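Local atomic coordinates of iron transport multicopper oxidase FET3 (Saccharomyces cerevisiae, PDB entry 1ZPU), a protein that oxidises Fe(2+) to Fe(3+) with molecular oxygen, using four copper ions, so that iron can pass to the permease FTR1 for high-affinity uptake. Residues M59-L64 with Y91-D96; G100-H105 with F120-D125; V213-I218 with Q234-L239. One frame throughout, in Å; residues are numbered along the deposited sequence.

Interaction 1 of 3, residues M59-L64 with Y91-D96; sequences MHFHGL and YNFTVD. With CU1 (copper (I) ion), chain B; CU1 (copper (I) ion), chain C; NAG (2-acetamido-2-deoxy-beta-D-glucopyranose), chain K.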
loop_
_atom_site.group_PDB
_atom_site.type_symbol
_atom_site.label_atom_id
_atom_site.label_comp_id
_atom_site.label_asym_id
_atom_site.label_seq_id
_atom_site.Cartn_x
_atom_site.Cartn_y
_atom_site.Cartn_z
ATOM N N MET A 59 10.820 -4.833 5.670
ATOM C CA MET A 59 10.456 -4.854 4.256
ATOM C C MET A 59 9.201 -5.656 4.094
ATOM O O MET A 59 9.115 -6.784 4.579
ATOM C CB MET A 59 11.567 -5.476 3.411
ATOM C CG MET A 59 11.351 -5.371 1.905
ATOM S SD MET A 59 12.915 -5.312 0.996
ATOM C CE MET A 59 13.587 -6.896 1.453
ATOM N N HIS A 60 8.230 -5.059 3.413
ATOM C CA HIS A 60 6.951 -5.687 3.160
ATOM C C HIS A 60 6.788 -5.869 1.665
ATOM O O HIS A 60 7.122 -4.979 0.899
ATOM C CB HIS A 60 5.836 -4.800 3.693
ATOM C CG HIS A 60 4.474 -5.164 3.184
ATOM N ND1 HIS A 60 3.968 -6.443 3.257
ATOM C CD2 HIS A 60 3.503 -4.411 2.623
ATOM C CE1 HIS A 60 2.755 -6.466 2.742
ATOM N NE2 HIS A 60 2.446 -5.245 2.357
ATOM N N PHE A 61 6.267 -7.018 1.253
ATOM C CA PHE A 61 6.041 -7.301 -0.156
ATOM C C PHE A 61 4.560 -7.186 -0.483
ATOM O O PHE A 61 3.774 -8.095 -0.223
ATOM C CB PHE A 61 6.655 -8.645 -0.516
ATOM C CG PHE A 61 8.069 -8.764 -0.063
ATOM C CD1 PHE A 61 8.365 -9.202 1.243
ATOM C CD2 PHE A 61 9.110 -8.365 -0.894
ATOM C CE1 PHE A 61 9.670 -9.268 1.688
ATOM C CE2 PHE A 61 10.427 -8.429 -0.448
ATOM C CZ PHE A 61 10.706 -8.883 0.839
ATOM N N HIS A 62 4.205 -6.033 -1.038
ATOM C CA HIS A 62 2.829 -5.585 -1.145
ATOM C C HIS A 62 2.027 -6.444 -2.088
ATOM O O HIS A 62 2.308 -6.494 -3.289
ATOM C CB HIS A 62 2.792 -4.144 -1.644
ATOM C CG HIS A 62 1.423 -3.547 -1.635
ATOM N ND1 HIS A 62 1.085 -2.482 -0.832
ATOM C CD2 HIS A 62 0.301 -3.878 -2.320
ATOM C CE1 HIS A 62 -0.186 -2.179 -1.027
ATOM N NE2 HIS A 62 -0.686 -3.014 -1.919
ATOM N N GLY A 63 1.004 -7.097 -1.548
ATOM C CA GLY A 63 0.046 -7.814 -2.382
ATOM C C GLY A 63 0.213 -9.311 -2.295
ATOM O O GLY A 63 -0.722 -10.060 -2.559
ATOM N N LEU A 64 1.407 -9.745 -1.918
ATOM C CA LEU A 64 1.713 -11.151 -1.778
ATOM C C LEU A 64 0.948 -11.734 -0.595
ATOM O O LEU A 64 0.868 -11.121 0.466
ATOM C CB LEU A 64 3.219 -11.312 -1.622
ATOM C CG LEU A 64 4.074 -11.453 -2.892
ATOM C CD1 LEU A 64 3.746 -10.489 -4.022
ATOM C CD2 LEU A 64 5.546 -11.380 -2.547
ATOM N N TYR A 91 14.168 -12.867 4.660
ATOM C CA TYR A 91 12.814 -13.020 4.152
ATOM C C TYR A 91 12.824 -14.189 3.169
ATOM O O TYR A 91 13.446 -14.113 2.117
ATOM C CB TYR A 91 12.337 -11.714 3.490
ATOM C CG TYR A 91 12.075 -10.589 4.480
ATOM C CD1 TYR A 91 13.036 -9.614 4.736
ATOM C CD2 TYR A 91 10.866 -10.512 5.172
ATOM C CE1 TYR A 91 12.802 -8.579 5.660
ATOM C CE2 TYR A 91 10.615 -9.483 6.093
ATOM C CZ TYR A 91 11.588 -8.520 6.336
ATOM O OH TYR A 91 11.333 -7.508 7.248
ATOM N N ASN A 92 12.144 -15.270 3.532
ATOM C CA ASN A 92 12.224 -16.523 2.805
ATOM C C ASN A 92 10.821 -17.020 2.550
ATOM O O ASN A 92 10.153 -17.493 3.461
ATOM C CB ASN A 92 13.006 -17.525 3.650
ATOM C CG ASN A 92 13.371 -18.793 2.904
ATOM O OD1 ASN A 92 12.809 -19.107 1.845
ATOM N ND2 ASN A 92 14.343 -19.526 3.461
ATOM N N PHE A 93 10.368 -16.893 1.309
ATOM C CA PHE A 93 8.986 -17.208 0.962
ATOM C C PHE A 93 8.843 -17.657 -0.480
ATOM O O PHE A 93 9.670 -17.334 -1.324
ATOM C CB PHE A 93 8.064 -16.017 1.243
ATOM C CG PHE A 93 8.382 -14.785 0.438
ATOM C CD1 PHE A 93 7.731 -14.532 -0.763
ATOM C CD2 PHE A 93 9.311 -13.863 0.889
ATOM C CE1 PHE A 93 8.013 -13.381 -1.511
ATOM C CE2 PHE A 93 9.598 -12.713 0.142
ATOM C CZ PHE A 93 8.948 -12.473 -1.056
ATOM N N THR A 94 7.782 -18.408 -0.749
ATOM C CA THR A 94 7.458 -18.835 -2.104
ATOM C C THR A 94 6.346 -17.955 -2.632
ATOM O O THR A 94 5.778 -17.142 -1.896
ATOM C CB THR A 94 6.987 -20.278 -2.149
ATOM O OG1 THR A 94 7.070 -20.839 -0.838
ATOM C CG2 THR A 94 7.844 -21.085 -3.093
ATOM N N VAL A 95 6.036 -18.119 -3.910
ATOM C CA VAL A 95 5.064 -17.264 -4.567
ATOM C C VAL A 95 4.058 -18.136 -5.346
ATOM O O VAL A 95 3.979 -18.112 -6.574
ATOM C CB VAL A 95 5.828 -16.179 -5.361
ATOM C CG1 VAL A 95 5.342 -16.043 -6.777
ATOM C CG2 VAL A 95 5.760 -14.860 -4.607
ATOM N N ASP A 96 3.299 -18.931 -4.597
ATOM C CA ASP A 96 2.412 -19.922 -5.193
ATOM C C ASP A 96 1.021 -19.388 -5.511
ATOM O O ASP A 96 0.288 -20.002 -6.286
ATOM C CB ASP A 96 2.319 -21.143 -4.294
ATOM C CG ASP A 96 3.611 -21.948 -4.280
ATOM O OD1 ASP A 96 3.867 -22.717 -5.248
ATOM O OD2 ASP A 96 4.366 -21.808 -3.290
HETATM CU CU CU1 B . 0.509 -5.055 1.636
HETATM CU CU CU1 C . 2.157 -1.516 0.476
HETATM C C1 NAG K . 14.260 -20.951 3.264
HETATM C C2 NAG K . 15.213 -21.713 4.190
HETATM C C3 NAG K . 15.274 -23.169 3.749
HETATM C C4 NAG K . 13.867 -23.752 3.763
HETATM C C5 NAG K . 12.809 -22.834 3.140
HETATM C C6 NAG K . 11.407 -23.284 3.553
HETATM C C7 NAG K . 17.564 -20.996 3.603
HETATM C C8 NAG K . 18.301 -22.236 3.151
HETATM N N2 NAG K . 16.531 -21.122 4.431
HETATM O O3 NAG K . 16.071 -23.909 4.656
HETATM O O4 NAG K . 13.893 -24.997 3.100
HETATM O O5 NAG K . 12.971 -21.473 3.519
HETATM O O6 NAG K . 11.413 -23.729 4.896
HETATM O O7 NAG K . 17.944 -19.889 3.240
#

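Interaction 2 of 3, residues G100-H105 with F120-D125; sequences GTYWYH and FIIKDD. With CU1 (copper (I) ion), chain C.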
loop_
_atom_site.group_PDB
_atom_site.type_symbol
_atom_site.label_atom_id
_atom_site.label_comp_id
_atom_site.label_asym_id
_atom_site.label_seq_id
_atom_site.Cartn_x
_atom_site.Cartn_y
_atom_site.Cartn_z
ATOM N N GLY A 100 1.471 -11.425 -11.403
ATOM C CA GLY A 100 1.283 -10.081 -11.918
ATOM C C GLY A 100 2.177 -9.038 -11.301
ATOM O O GLY A 100 3.341 -9.307 -10.988
ATOM N N THR A 101 1.625 -7.839 -11.130
ATOM C CA THR A 101 2.425 -6.681 -10.742
ATOM C C THR A 101 2.327 -6.361 -9.258
ATOM O O THR A 101 1.243 -6.077 -8.745
ATOM C CB THR A 101 2.065 -5.445 -11.602
ATOM O OG1 THR A 101 1.993 -5.842 -12.985
ATOM C CG2 THR A 101 3.117 -4.342 -11.424
ATOM N N TYR A 102 3.467 -6.430 -8.571
ATOM C CA TYR A 102 3.518 -6.081 -7.151
ATOM C C TYR A 102 4.692 -5.161 -6.889
ATOM O O TYR A 102 5.426 -4.808 -7.800
ATOM C CB TYR A 102 3.589 -7.346 -6.275
ATOM C CG TYR A 102 2.460 -8.298 -6.557
ATOM C CD1 TYR A 102 2.504 -9.146 -7.658
ATOM C CD2 TYR A 102 1.339 -8.322 -5.755
ATOM C CE1 TYR A 102 1.478 -9.989 -7.943
ATOM C CE2 TYR A 102 0.294 -9.171 -6.028
ATOM C CZ TYR A 102 0.368 -9.999 -7.130
ATOM O OH TYR A 102 -0.668 -10.850 -7.420
ATOM N N TRP A 103 4.853 -4.757 -5.639
ATOM C CA TRP A 103 6.026 -4.010 -5.223
ATOM C C TRP A 103 6.393 -4.298 -3.774
ATOM O O TRP A 103 5.618 -4.889 -3.009
ATOM C CB TRP A 103 5.851 -2.504 -5.444
ATOM C CG TRP A 103 4.724 -1.834 -4.683
ATOM C CD1 TRP A 103 3.404 -2.139 -4.755
ATOM C CD2 TRP A 103 4.824 -0.706 -3.799
ATOM N NE1 TRP A 103 2.679 -1.308 -3.948
ATOM C CE2 TRP A 103 3.524 -0.414 -3.350
ATOM C CE3 TRP A 103 5.886 0.074 -3.338
ATOM C CZ2 TRP A 103 3.251 0.622 -2.459
ATOM C CZ3 TRP A 103 5.618 1.111 -2.454
ATOM C CH2 TRP A 103 4.311 1.375 -2.023
ATOM N N TYR A 104 7.598 -3.893 -3.407
ATOM C CA TYR A 104 8.048 -4.036 -2.052
ATOM C C TYR A 104 8.452 -2.678 -1.508
ATOM O O TYR A 104 8.981 -1.839 -2.234
ATOM C CB TYR A 104 9.212 -5.015 -2.007
ATOM C CG TYR A 104 10.497 -4.519 -2.615
ATOM C CD1 TYR A 104 11.435 -3.851 -1.839
ATOM C CD2 TYR A 104 10.794 -4.751 -3.959
ATOM C CE1 TYR A 104 12.626 -3.411 -2.384
ATOM C CE2 TYR A 104 11.992 -4.309 -4.519
ATOM C CZ TYR A 104 12.905 -3.639 -3.722
ATOM O OH TYR A 104 14.105 -3.204 -4.247
ATOM N N HIS A 105 8.191 -2.455 -0.230
ATOM C CA HIS A 105 8.583 -1.218 0.426
ATOM C C HIS A 105 8.881 -1.467 1.889
ATOM O O HIS A 105 8.395 -2.441 2.465
ATOM C CB HIS A 105 7.485 -0.148 0.294
ATOM C CG HIS A 105 6.146 -0.559 0.833
ATOM N ND1 HIS A 105 5.811 -0.454 2.168
ATOM C CD2 HIS A 105 5.046 -1.050 0.210
ATOM C CE1 HIS A 105 4.570 -0.879 2.343
ATOM N NE2 HIS A 105 4.084 -1.244 1.171
ATOM N N PHE A 120 8.055 -5.636 -7.830
ATOM C CA PHE A 120 8.111 -7.081 -7.692
ATOM C C PHE A 120 7.157 -7.669 -8.722
ATOM O O PHE A 120 5.935 -7.591 -8.550
ATOM C CB PHE A 120 7.680 -7.473 -6.279
ATOM C CG PHE A 120 8.022 -8.887 -5.904
ATOM C CD1 PHE A 120 7.380 -9.965 -6.514
ATOM C CD2 PHE A 120 8.973 -9.138 -4.905
ATOM C CE1 PHE A 120 7.705 -11.273 -6.159
ATOM C CE2 PHE A 120 9.305 -10.446 -4.540
ATOM C CZ PHE A 120 8.671 -11.516 -5.160
ATOM N N ILE A 121 7.711 -8.240 -9.788
ATOM C CA ILE A 121 6.901 -8.774 -10.877
ATOM C C ILE A 121 6.919 -10.281 -10.894
ATOM O O ILE A 121 7.998 -10.902 -10.880
ATOM C CB ILE A 121 7.351 -8.221 -12.265
ATOM C CG1 ILE A 121 6.616 -6.934 -12.576
ATOM C CG2 ILE A 121 7.033 -9.184 -13.378
ATOM C CD1 ILE A 121 7.274 -5.727 -12.012
ATOM N N ILE A 122 5.727 -10.873 -10.930
ATOM C CA ILE A 122 5.600 -12.319 -11.100
ATOM C C ILE A 122 4.945 -12.624 -12.442
ATOM O O ILE A 122 3.823 -12.180 -12.701
ATOM C CB ILE A 122 4.781 -12.961 -9.955
ATOM C CG1 ILE A 122 5.346 -12.551 -8.596
ATOM C CG2 ILE A 122 4.767 -14.475 -10.096
ATOM C CD1 ILE A 122 4.380 -12.742 -7.461
ATOM N N LYS A 123 5.641 -13.369 -13.295
ATOM C CA LYS A 123 5.068 -13.742 -14.593
ATOM C C LYS A 123 4.281 -15.037 -14.517
ATOM O O LYS A 123 4.614 -15.930 -13.719
ATOM C CB LYS A 123 6.130 -13.905 -15.682
ATOM C CG LYS A 123 7.067 -12.728 -15.861
ATOM C CD LYS A 123 8.408 -13.017 -15.198
ATOM C CE LYS A 123 9.190 -14.123 -15.923
ATOM N NZ LYS A 123 10.270 -14.676 -15.047
ATOM N N ASP A 124 3.253 -15.147 -15.361
ATOM C CA ASP A 124 2.601 -16.450 -15.581
ATOM C C ASP A 124 2.414 -16.762 -17.054
ATOM O O ASP A 124 2.152 -15.874 -17.879
ATOM C CB ASP A 124 1.269 -16.602 -14.814
ATOM C CG ASP A 124 0.064 -15.984 -15.551
ATOM O OD1 ASP A 124 0.094 -14.768 -15.892
ATOM O OD2 ASP A 124 -0.917 -16.741 -15.772
ATOM N N ASP A 125 2.542 -18.040 -17.367
ATOM C CA ASP A 125 2.401 -18.523 -18.731
ATOM C C ASP A 125 0.988 -18.380 -19.311
ATOM O O ASP A 125 0.804 -18.440 -20.532
ATOM C CB ASP A 125 2.889 -19.978 -18.817
ATOM C CG ASP A 125 4.405 -20.074 -19.047
ATOM O OD1 ASP A 125 5.171 -19.275 -18.434
ATOM O OD2 ASP A 125 4.822 -20.946 -19.855
HETATM CU CU CU1 C . 2.157 -1.516 0.476
#

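Interaction 3 of 3, residues V213-I218 with Q234-L239; sequences VEIDGI and QRYTVL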
loop_
_atom_site.group_PDB
_atom_site.type_symbol
_atom_site.label_atom_id
_atom_site.label_comp_id
_atom_site.label_asym_id
_atom_site.label_seq_id
_atom_site.Cartn_x
_atom_site.Cartn_y
_atom_site.Cartn_z
ATOM N N VAL A 213 -5.708 -4.119 -18.326
ATOM C CA VAL A 213 -5.728 -5.587 -18.342
ATOM C C VAL A 213 -5.416 -6.238 -16.995
ATOM O O VAL A 213 -5.539 -7.450 -16.860
ATOM C CB VAL A 213 -4.814 -6.192 -19.427
ATOM C CG1 VAL A 213 -5.269 -5.753 -20.787
ATOM C CG2 VAL A 213 -3.365 -5.837 -19.189
ATOM N N GLU A 214 -5.036 -5.436 -16.004
ATOM C CA GLU A 214 -4.781 -5.949 -14.667
ATOM C C GLU A 214 -4.840 -4.817 -13.645
ATOM O O GLU A 214 -4.350 -3.706 -13.896
ATOM C CB GLU A 214 -3.412 -6.640 -14.618
ATOM C CG GLU A 214 -3.096 -7.338 -13.293
ATOM C CD GLU A 214 -1.648 -7.112 -12.814
ATOM O OE1 GLU A 214 -0.730 -7.726 -13.415
ATOM O OE2 GLU A 214 -1.436 -6.333 -11.839
ATOM N N ILE A 215 -5.446 -5.091 -12.493
ATOM C CA ILE A 215 -5.269 -4.223 -11.322
ATOM C C ILE A 215 -4.828 -5.045 -10.111
ATOM O O ILE A 215 -5.351 -6.136 -9.874
ATOM C CB ILE A 215 -6.541 -3.392 -10.985
ATOM C CG1 ILE A 215 -7.754 -4.298 -10.749
ATOM C CG2 ILE A 215 -6.808 -2.352 -12.062
ATOM C CD1 ILE A 215 -8.894 -3.611 -10.069
ATOM N N ASP A 216 -3.855 -4.526 -9.365
ATOM C CA ASP A 216 -3.352 -5.157 -8.135
ATOM C C ASP A 216 -3.179 -6.673 -8.256
ATOM O O ASP A 216 -3.658 -7.424 -7.395
ATOM C CB ASP A 216 -4.265 -4.840 -6.929
ATOM C CG ASP A 216 -4.385 -3.335 -6.633
ATOM O OD1 ASP A 216 -5.041 -2.978 -5.621
ATOM O OD2 ASP A 216 -3.839 -2.511 -7.401
ATOM N N GLY A 217 -2.532 -7.132 -9.324
ATOM C CA GLY A 217 -2.318 -8.580 -9.506
ATOM C C GLY A 217 -3.493 -9.386 -10.051
ATOM O O GLY A 217 -3.340 -10.572 -10.360
ATOM N N ILE A 218 -4.661 -8.753 -10.177
ATOM C CA ILE A 218 -5.888 -9.409 -10.678
ATOM C C ILE A 218 -6.126 -9.084 -12.165
ATOM O O ILE A 218 -6.452 -7.940 -12.510
ATOM C CB ILE A 218 -7.129 -8.966 -9.832
ATOM C CG1 ILE A 218 -6.973 -9.355 -8.345
ATOM C CG2 ILE A 218 -8.457 -9.451 -10.434
ATOM C CD1 ILE A 218 -6.803 -10.851 -8.039
ATOM N N GLN A 234 -1.515 1.245 -5.433
ATOM C CA GLN A 234 -2.205 0.460 -6.452
ATOM C C GLN A 234 -1.461 0.352 -7.774
ATOM O O GLN A 234 -0.589 1.168 -8.066
ATOM C CB GLN A 234 -3.704 0.787 -6.609
ATOM C CG GLN A 234 -4.157 2.218 -6.778
ATOM C CD GLN A 234 -5.692 2.364 -6.562
ATOM O OE1 GLN A 234 -6.307 1.631 -5.761
ATOM N NE2 GLN A 234 -6.310 3.312 -7.289
ATOM N N ARG A 235 -1.775 -0.695 -8.535
ATOM C CA ARG A 235 -1.132 -0.967 -9.806
ATOM C C ARG A 235 -2.201 -1.095 -10.870
ATOM O O ARG A 235 -3.163 -1.842 -10.690
ATOM C CB ARG A 235 -0.348 -2.278 -9.728
ATOM C CG ARG A 235 0.849 -2.241 -8.823
ATOM C CD ARG A 235 0.486 -2.458 -7.355
ATOM N NE ARG A 235 0.235 -3.865 -7.064
ATOM C CZ ARG A 235 -0.595 -4.317 -6.129
ATOM N NH1 ARG A 235 -1.285 -3.478 -5.374
ATOM N NH2 ARG A 235 -0.754 -5.625 -5.964
ATOM N N TYR A 236 -2.059 -0.354 -11.964
ATOM C CA TYR A 236 -2.834 -0.637 -13.168
ATOM C C TYR A 236 -1.843 -1.094 -14.198
ATOM O O TYR A 236 -0.871 -0.405 -14.461
ATOM C CB TYR A 236 -3.611 0.583 -13.695
ATOM C CG TYR A 236 -4.801 1.012 -12.867
ATOM C CD1 TYR A 236 -6.108 0.891 -13.344
ATOM C CD2 TYR A 236 -4.614 1.555 -11.595
ATOM C CE1 TYR A 236 -7.204 1.294 -12.544
ATOM C CE2 TYR A 236 -5.675 1.959 -10.803
ATOM C CZ TYR A 236 -6.960 1.829 -11.269
ATOM O OH TYR A 236 -7.955 2.250 -10.425
ATOM N N THR A 237 -2.073 -2.275 -14.754
ATOM C CA THR A 237 -1.329 -2.737 -15.920
ATOM C C THR A 237 -2.189 -2.529 -17.166
ATOM O O THR A 237 -3.379 -2.862 -17.197
ATOM C CB THR A 237 -0.914 -4.210 -15.802
ATOM O OG1 THR A 237 -0.180 -4.408 -14.588
ATOM C CG2 THR A 237 -0.051 -4.611 -16.986
ATOM N N VAL A 238 -1.557 -1.992 -18.199
ATOM C CA VAL A 238 -2.257 -1.374 -19.301
ATOM C C VAL A 238 -1.561 -1.739 -20.613
ATOM O O VAL A 238 -0.320 -1.739 -20.701
ATOM C CB VAL A 238 -2.280 0.166 -19.046
ATOM C CG1 VAL A 238 -1.994 0.968 -20.283
ATOM C CG2 VAL A 238 -3.582 0.589 -18.375
ATOM N N LEU A 239 -2.359 -2.092 -21.616
ATOM C CA LEU A 239 -1.864 -2.271 -22.969
ATOM C C LEU A 239 -1.903 -0.927 -23.689
ATOM O O LEU A 239 -2.886 -0.192 -23.574
ATOM C CB LEU A 239 -2.739 -3.284 -23.726
ATOM C CG LEU A 239 -2.696 -4.785 -23.421
ATOM C CD1 LEU A 239 -3.905 -5.467 -24.015
ATOM C CD2 LEU A 239 -1.434 -5.427 -23.953
#

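Interaction 1 of 3, residues M59-L64 with Y91-D96
F61 meets Y91 and F93 in an aromatic cluster between the two sheets of the first cupredoxin domain. Strand 60-62 lies at the border of one sheet and strand 88-94 at the border of the other. The edge of F61 is turned to the face of Y91, with planes at 72° and centroids 5.6 Å apart. F93 CE2 lies over one face of F61, offset toward the rim, 3.8 Å from F61 CE1. These two rings meet obliquely. With its CG between the backbone N and the carbonyl carbon (chi1 62°), F93 reaches F61 through CE2 and L64 through CE1.

Aliphatic groups extend the cluster. L64 CD2 packs against F93 CE1, the two side chains crossing at about a right angle. Its other neighbour is V95 CG2 at 4.0 Å. At the far end M59 CB packs on Y91 CE1, also at 4.0 Å. F120 of strand 117-123 packs against F61, L64 and F93.

The one polar link is from M59 N to Y91 OH, 3.1 Å long with an angle of 155° at the hydrogen. The same hydroxyl is hydrogen-bonded to Q80.

The residues between these contacts take no part in the packing. N92 ND2 carries an N-linked sugar through NAG C1. H60 NE2 binds the type 2 copper at 2.1 Å, and H395 completes that pair of ligands. H62 ND1 binds a type 3 copper at 1.9 Å, together with H105 and H464.

Side chains alternate along strand 60-62. The histidines face the copper cluster, while F61 is embedded in the apolar interior. Apolar ring packing and a single N-H to hydroxyl bond thus join the copper-binding strand to the facing sheet.

Interaction 2 of 3, residues G100-H105 with F120-D125
Strands 100-105 and 117-123 form an antiparallel beta hairpin in the first cupredoxin domain. The axes of segments 100-105 and 120-123 come within 4.6 Å, and their directions differ by 153°. G100 with I122 and Y102 with F120 are hydrogen-bonded pairs. T101 with I121, between them, is a non-hydrogen-bonded pair. Each hydrogen-bonded pair is closed by two backbone bonds. G100 N gives to I122 O at 2.8 Å, and I122 N returns to G100 O at 2.9 Å. Y102 N reaches F120 O at 2.7 Å, bent to 137° at the hydrogen. F120 N meets Y102 O at 2.8 Å from above the carbonyl plane.

Y102, F120 and I122 start out on one face of the sheet. Y102 and F120 touch through their CB atoms. The end of F120 then leads away, because its CG stands anti to the backbone N (chi1 -165°). I122 CD1 meets the Y102 ring, 4.0 Å from Y102 CE1. The two side chains lie at a slant to each other. V95 also packs on I122, and the Y102 hydroxyl is hydrogen-bonded to V99 O and N98. G100 adds no side chain to this face.

T101 and I121 point to the other face. T101 OG1 is hydrogen-bonded to T237 of the second domain, and I121 touches a glycan sugar.

The strand 100-105 runs on to the copper cluster. The W103 ring stacks with that of H62. H105 CD2 lies over one face of the W103 ring, toward the rim. H105 itself ends at a type 3 copper, bound by its NE2 at 2.1 Å.

Interaction 3 of 3, residues V213-I218 with Q234-L239
A classic beta bulge interrupts the antiparallel pairing of strands 210-215 and 235-241 in the second cupredoxin domain. V213 and E214 both face T237. T237 O accepts from both of their amides, from V213 N at 2.9 Å and from E214 N at 3.3 Å. T237 N answers with a bond to E214 O. Beyond this pair, D216 N binds R235 O.

The strand 210-215 then turns back through a type I' turn from I215 to I218. The carboxylate of E214 folds over this turn, and its OE2 accepts from G217 N at 2.9 Å.

Side chains pack around the bulge. I215 and Y236 lie side by side, pointing the same way. I215 CG2 sits over the tyrosine face, 3.9 Å from the ring centroid, in a CH-pi contact. V213 CG1 meets L239 CD1 at 3.5 Å, with the two side chains at about a right angle. E214 and T237 touch through their CB atoms. E214 CD also lies 3.6 Å from T237 OG1, the hydroxyl engaged by T101.

R235 bends at chi2 and chi3 (82° and 78°), which brings its guanidinium back over D216. Carboxylate and guanidinium are stacked, their planes 9° apart. The salt bridge of D216 OD2 with R235 NH1 is one of charges alone. The oxygen lies well out of the guanidinium plane, and no N-H of that group points at it. Both residues have further ionic partners in the third domain: R235 pairs with D437 and D216 with R436. These links tie the turn to the domain that supplies other copper ligands. D216 OD2 also takes the backbone N-H of R235, 3.0 Å from N and nearly along its own C-O axis.

In the fold
The three contacts follow one another along the chain. Interactions 1 and 2 lie in the first cupredoxin domain, with centres about 10 Å apart. Strands 60-62 and 100-105 are neighbours in one sheet, joined by backbone bonds of H60 with H105 and H62 with W103. Both interactions supply ligands to the same type 3 copper. Interaction 3 lies in the second domain, its centre about 10 Å from that of interaction 2 and about 18 Å from that of interaction 1. R235 NE bonds to T101 O across the domain border, and R235 also packs on H62. The copper-binding strands of the first domain thus contact the second domain directly at R235 and T237.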